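Local atomic coordinates of leukotriene A-4 hydrolase (Saccharomyces cerevisiae, PDB entry 2XPZ), a protein that cleaves di- and tripeptides as a zinc-dependent aminopeptidase of the M1 family and, in vitro, shows low epoxide hydrolase activity. Residues 345-350 / 507-512; 480-485 / 529-534. One frame throughout, in Å; residues are numbered along the deposited sequence.

Contact 1 (345-350 / 507-512); sequences HFSALI and NSNQLV
F346 drives its phenyl ring from helix 341-361 against the capping box that starts helix 508-519, so an aromatic ring meets the first turn of a helix. The ring stands out because its CG lies anti to the backbone N (chi1 -176°), and CE2 comes to 3.5 Å from Q510 CG. N509 C lies at the ring's edge, near its plane, 3.8 Å from F346 CE2. I350 CD1 covers one face of the same ring, offset toward the rim, and also reaches N509 CB at 3.9 Å, so that methyl joins ring and asparagine.

In the box, N507 OD1 accepts from Q510 N at 3.0 Å, nearly along the C=O axis, and Q510 OE1 answers by accepting from N507 N at 3.1 Å. The amide of Q510, turned 63° from the F346 ring, is gripped at its other end as well, where NE2 donates to L470 O of helix 469-487.

At the border of the contact a water bonds S347 OG at 2.9 Å and receives a weak bond from N509 ND2. No direct hydrogen bond crosses between helical segments 345-350 and 508-512, whose short axes are inclined by 37° and 11.2 Å apart at closest approach; they meet through carbon contacts and this water, while Q510 spends OE1 on the box and NE2 on L470 O.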
loop_
_atom_site.group_PDB
_atom_site.type_symbol
_atom_site.label_atom_id
_atom_site.label_comp_id
_atom_site.label_asym_id
_atom_site.label_seq_id
_atom_site.Cartn_x
_atom_site.Cartn_y
_atom_site.Cartn_z
ATOM N N HIS A 345 16.459 7.317 9.306
ATOM C CA HIS A 345 17.593 6.455 8.984
ATOM C C HIS A 345 17.345 5.012 9.404
ATOM O O HIS A 345 17.702 4.073 8.690
ATOM C CB HIS A 345 18.868 6.987 9.632
ATOM C CG HIS A 345 19.516 8.090 8.856
ATOM N ND1 HIS A 345 20.456 7.853 7.878
ATOM C CD2 HIS A 345 19.351 9.431 8.906
ATOM C CE1 HIS A 345 20.847 9.004 7.360
ATOM N NE2 HIS A 345 20.191 9.977 7.967
ATOM N N PHE A 346 16.721 4.850 10.565
ATOM C CA PHE A 346 16.301 3.540 11.039
ATOM C C PHE A 346 15.183 2.951 10.164
ATOM O O PHE A 346 15.249 1.786 9.786
ATOM C CB PHE A 346 15.922 3.603 12.528
ATOM C CG PHE A 346 15.562 2.271 13.120
ATOM C CD1 PHE A 346 16.466 1.236 13.108
ATOM C CD2 PHE A 346 14.311 2.057 13.679
ATOM C CE1 PHE A 346 16.138 0.015 13.636
ATOM C CE2 PHE A 346 13.983 0.831 14.207
ATOM C CZ PHE A 346 14.900 -0.189 14.184
ATOM N N SER A 347 14.170 3.760 9.842
ATOM C CA SER A 347 13.130 3.376 8.887
ATOM C C SER A 347 13.781 2.907 7.599
ATOM O O SER A 347 13.436 1.855 7.054
ATOM C CB SER A 347 12.200 4.556 8.586
ATOM O OG SER A 347 10.982 4.441 9.308
ATOM N N ALA A 348 14.733 3.709 7.128
ATOM C CA ALA A 348 15.489 3.430 5.921
ATOM C C ALA A 348 16.273 2.135 6.044
ATOM O O ALA A 348 16.279 1.315 5.127
ATOM C CB ALA A 348 16.411 4.563 5.638
ATOM N N LEU A 349 16.936 1.960 7.182
ATOM C CA LEU A 349 17.713 0.761 7.445
ATOM C C LEU A 349 16.869 -0.519 7.528
ATOM O O LEU A 349 17.303 -1.574 7.087
ATOM C CB LEU A 349 18.541 0.942 8.711
ATOM C CG LEU A 349 19.313 -0.301 9.130
ATOM C CD1 LEU A 349 20.126 -0.838 7.956
ATOM C CD2 LEU A 349 20.193 0.025 10.316
ATOM N N ILE A 350 15.676 -0.441 8.102
ATOM C CA ILE A 350 14.775 -1.589 8.115
ATOM C C ILE A 350 14.309 -1.866 6.703
ATOM O O ILE A 350 14.027 -3.006 6.336
ATOM C CB ILE A 350 13.524 -1.296 8.937
ATOM C CG1 ILE A 350 13.894 -1.011 10.389
ATOM C CG2 ILE A 350 12.519 -2.445 8.829
ATOM C CD1 ILE A 350 12.854 -0.162 11.107
ATOM N N ASN A 507 10.963 2.581 19.991
ATOM C CA ASN A 507 9.681 2.821 19.338
ATOM C C ASN A 507 9.137 1.495 18.803
ATOM O O ASN A 507 9.792 0.474 18.946
ATOM C CB ASN A 507 9.819 3.881 18.242
ATOM C CG ASN A 507 10.754 3.464 17.149
ATOM O OD1 ASN A 507 10.844 2.290 16.816
ATOM N ND2 ASN A 507 11.454 4.427 16.568
ATOM N N SER A 508 7.943 1.490 18.214
ATOM C CA SER A 508 7.322 0.237 17.771
ATOM C C SER A 508 8.237 -0.565 16.865
ATOM O O SER A 508 8.330 -1.782 16.983
ATOM C CB SER A 508 6.029 0.508 17.022
ATOM O OG SER A 508 5.346 1.590 17.605
ATOM N N ASN A 509 8.902 0.130 15.951
ATOM C CA ASN A 509 9.781 -0.508 14.981
ATOM C C ASN A 509 11.045 -1.121 15.600
ATOM O O ASN A 509 11.630 -2.048 15.035
ATOM C CB ASN A 509 10.151 0.483 13.871
ATOM C CG ASN A 509 8.987 0.793 12.947
ATOM O OD1 ASN A 509 7.930 0.182 13.036
ATOM N ND2 ASN A 509 9.188 1.744 12.046
ATOM N N GLN A 510 11.459 -0.603 16.757
ATOM C CA GLN A 510 12.636 -1.117 17.468
ATOM C C GLN A 510 12.319 -2.418 18.223
ATOM O O GLN A 510 13.135 -3.338 18.272
ATOM C CB GLN A 510 13.239 -0.050 18.401
ATOM C CG GLN A 510 14.058 1.046 17.684
ATOM C CD GLN A 510 14.679 2.073 18.629
ATOM O OE1 GLN A 510 13.987 2.913 19.201
ATOM N NE2 GLN A 510 15.993 2.016 18.780
ATOM N N LEU A 511 11.119 -2.499 18.785
ATOM C CA LEU A 511 10.639 -3.718 19.434
ATOM C C LEU A 511 10.481 -4.853 18.451
ATOM O O LEU A 511 10.794 -5.996 18.761
ATOM C CB LEU A 511 9.290 -3.458 20.087
ATOM C CG LEU A 511 9.336 -2.536 21.296
ATOM C CD1 LEU A 511 7.935 -2.086 21.635
ATOM C CD2 LEU A 511 9.998 -3.253 22.461
ATOM N N VAL A 512 9.959 -4.526 17.272
ATOM C CA VAL A 512 9.741 -5.503 16.215
ATOM C C VAL A 512 11.074 -6.061 15.727
ATOM O O VAL A 512 11.194 -7.252 15.484
ATOM C CB VAL A 512 8.967 -4.892 15.027
ATOM C CG1 VAL A 512 8.806 -5.915 13.912
ATOM C CG2 VAL A 512 7.608 -4.366 15.477
HETATM O O HOH W 1 8.961 2.389 8.918
#

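Contact 2 (480-485 / 529-534); sequences KWVEMA and KDFDWA
The F531 ring has V482 CG1 over one face, a CH-pi contact 4.0 Å from the ring centroid and 20° off its normal, while A485 CB and W533 CG sit at its edge. The W533 indole in turn carries F531 CE2 over the centre of one face, 3.6 Å above the plane.

V482 divides its branches between the two aromatics: CG1, anti to the backbone N (chi1 167°), takes the phenyl, and CG2 approaches W533 CZ2 at 4.0 Å. A485 meets both rings with its one methyl, CB lying 3.5 Å from F531 CZ and 4.2 Å from W533 CZ3. F531 CE1 also comes to 3.4 Å from the carbonyl V482 O, and one residue back along the helix W533 CH2 touches W481 CB at 4.1 Å. A leucine in place of F531, with no ring face for V482 CG1 to lie over, would probably leave a gap beside A485 CB and the indole.

The aromatic cluster continues outward: F536 stacks on F531, F566 meets W533 edge-to-face, and F498 stacks on W481. Both indole nitrogens are satisfied beyond the contact, W481 NE1 by Y547 OH and W533 NE1 by L518 O. The arrangement is a small hydrophobic core in which a loop without regular structure, between helices 508-519 and 537-546, packs its aromatic side chains against helix 469-487 in the helical C-terminal part of the enzyme.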
loop_
_atom_site.group_PDB
_atom_site.type_symbol
_atom_site.label_atom_id
_atom_site.label_comp_id
_atom_site.label_asym_id
_atom_site.label_seq_id
_atom_site.Cartn_x
_atom_site.Cartn_y
_atom_site.Cartn_z
ATOM N N LYS A 480 23.058 -9.102 23.633
ATOM C CA LYS A 480 23.304 -9.249 25.070
ATOM C C LYS A 480 22.484 -10.376 25.680
ATOM O O LYS A 480 22.967 -11.126 26.529
ATOM C CB LYS A 480 23.022 -7.930 25.800
ATOM C CG LYS A 480 23.291 -7.950 27.303
ATOM C CD LYS A 480 23.191 -6.548 27.895
ATOM C CE LYS A 480 23.327 -6.564 29.406
ATOM N NZ LYS A 480 23.318 -5.184 29.955
ATOM N N TRP A 481 21.240 -10.489 25.237
ATOM C CA TRP A 481 20.352 -11.534 25.723
ATOM C C TRP A 481 20.865 -12.913 25.337
ATOM O O TRP A 481 20.838 -13.840 26.142
ATOM C CB TRP A 481 18.915 -11.302 25.229
ATOM C CG TRP A 481 18.119 -10.425 26.164
ATOM C CD1 TRP A 481 17.903 -9.082 26.053
ATOM C CD2 TRP A 481 17.466 -10.836 27.367
ATOM N NE1 TRP A 481 17.144 -8.634 27.105
ATOM C CE2 TRP A 481 16.858 -9.697 27.930
ATOM C CE3 TRP A 481 17.329 -12.068 28.025
ATOM C CZ2 TRP A 481 16.124 -9.743 29.118
ATOM C CZ3 TRP A 481 16.606 -12.114 29.203
ATOM C CH2 TRP A 481 16.009 -10.958 29.737
ATOM N N VAL A 482 21.346 -13.038 24.108
ATOM C CA VAL A 482 21.898 -14.300 23.629
ATOM C C VAL A 482 23.147 -14.707 24.415
ATOM O O VAL A 482 23.273 -15.850 24.851
ATOM C CB VAL A 482 22.229 -14.217 22.136
ATOM C CG1 VAL A 482 23.080 -15.387 21.715
ATOM C CG2 VAL A 482 20.945 -14.173 21.335
ATOM N N GLU A 483 24.068 -13.761 24.578
ATOM C CA GLU A 483 25.236 -13.946 25.430
ATOM C C GLU A 483 24.839 -14.262 26.894
ATOM O O GLU A 483 25.382 -15.190 27.500
ATOM C CB GLU A 483 26.114 -12.699 25.404
ATOM C CG GLU A 483 27.160 -12.629 26.507
ATOM C CD GLU A 483 28.410 -13.444 26.205
ATOM O OE1 GLU A 483 28.512 -14.024 25.101
ATOM O OE2 GLU A 483 29.303 -13.492 27.080
ATOM N N MET A 484 23.886 -13.525 27.455
ATOM C CA MET A 484 23.486 -13.734 28.842
ATOM C C MET A 484 22.617 -14.991 29.054
ATOM O O MET A 484 22.570 -15.542 30.136
ATOM C CB MET A 484 22.731 -12.503 29.329
ATOM C CG MET A 484 23.609 -11.299 29.631
ATOM S SD MET A 484 25.064 -11.775 30.555
ATOM C CE MET A 484 25.958 -10.232 30.795
ATOM N N ALA A 485 21.890 -15.406 28.031
ATOM C CA ALA A 485 21.090 -16.608 28.084
ATOM C C ALA A 485 21.929 -17.752 28.584
ATOM O O ALA A 485 21.440 -18.647 29.285
ATOM C CB ALA A 485 20.581 -16.892 26.692
ATOM N N LYS A 529 26.234 -20.549 17.156
ATOM C CA LYS A 529 25.628 -21.349 16.104
ATOM C C LYS A 529 24.668 -22.391 16.670
ATOM O O LYS A 529 25.018 -23.171 17.559
ATOM C CB LYS A 529 26.708 -21.990 15.228
ATOM C CG LYS A 529 27.533 -20.963 14.452
ATOM C CD LYS A 529 28.642 -21.605 13.626
ATOM C CE LYS A 529 29.448 -20.552 12.873
ATOM N NZ LYS A 529 30.564 -21.154 12.087
ATOM N N ASP A 530 23.446 -22.381 16.148
ATOM C CA ASP A 530 22.398 -23.277 16.613
ATOM C C ASP A 530 22.054 -23.019 18.063
ATOM O O ASP A 530 21.468 -23.866 18.738
ATOM C CB ASP A 530 22.788 -24.737 16.408
ATOM C CG ASP A 530 22.159 -25.327 15.170
ATOM O OD1 ASP A 530 20.953 -25.078 14.946
ATOM O OD2 ASP A 530 22.866 -26.033 14.422
ATOM N N PHE A 531 22.436 -21.851 18.551
ATOM C CA PHE A 531 21.881 -21.385 19.797
ATOM C C PHE A 531 20.386 -21.520 19.582
ATOM O O PHE A 531 19.870 -21.102 18.551
ATOM C CB PHE A 531 22.257 -19.927 20.027
ATOM C CG PHE A 531 21.577 -19.301 21.211
ATOM C CD1 PHE A 531 22.275 -19.065 22.384
ATOM C CD2 PHE A 531 20.239 -18.942 21.152
ATOM C CE1 PHE A 531 21.648 -18.481 23.479
ATOM C CE2 PHE A 531 19.610 -18.361 22.239
ATOM C CZ PHE A 531 20.315 -18.130 23.403
ATOM N N ASP A 532 19.695 -22.133 20.532
ATOM C CA ASP A 532 18.254 -22.332 20.425
ATOM C C ASP A 532 17.597 -21.783 21.686
ATOM O O ASP A 532 18.083 -22.028 22.790
ATOM C CB ASP A 532 17.944 -23.825 20.242
ATOM C CG ASP A 532 16.450 -24.124 20.158
ATOM O OD1 ASP A 532 15.641 -23.327 20.661
ATOM O OD2 ASP A 532 16.082 -25.178 19.597
ATOM N N TRP A 533 16.507 -21.035 21.518
ATOM C CA TRP A 533 15.788 -20.420 22.643
ATOM C C TRP A 533 14.904 -21.403 23.421
ATOM O O TRP A 533 14.388 -21.074 24.494
ATOM C CB TRP A 533 14.925 -19.250 22.161
ATOM C CG TRP A 533 15.663 -17.971 21.930
ATOM C CD1 TRP A 533 15.943 -17.394 20.730
ATOM C CD2 TRP A 533 16.196 -17.095 22.933
ATOM N NE1 TRP A 533 16.625 -16.215 20.920
ATOM C CE2 TRP A 533 16.792 -16.011 22.258
ATOM C CE3 TRP A 533 16.229 -17.130 24.326
ATOM C CZ2 TRP A 533 17.418 -14.969 22.938
ATOM C CZ3 TRP A 533 16.852 -16.094 24.995
ATOM C CH2 TRP A 533 17.437 -15.025 24.299
ATOM N N ALA A 534 14.719 -22.598 22.867
ATOM C CA ALA A 534 13.947 -23.648 23.520
ATOM C C ALA A 534 14.744 -24.279 24.665
ATOM O O ALA A 534 14.174 -24.687 25.680
ATOM C CB ALA A 534 13.528 -24.709 22.502
#

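How the contacts relate
The centres of the two contacts lie about 22 Å apart on the same side of the chain's centre, and their nearest atoms are about 10 Å apart. Their segments alternate along the chain: 345-350, 480-485, 507-512, 529-534. Helix 469-487 links them, since its early residues L470 and A471 touch F346 of contact 1 while its later turns form one side of contact 2. Contact 1 joins the M1 peptidase domain to the C-terminal helical region, with the S347 side chain about 14 Å from the catalytic zinc. Contact 2, away from the annotated sites, joins a loop to helix 469-487 within the helical part, so one helix borders the domain junction and carries this core.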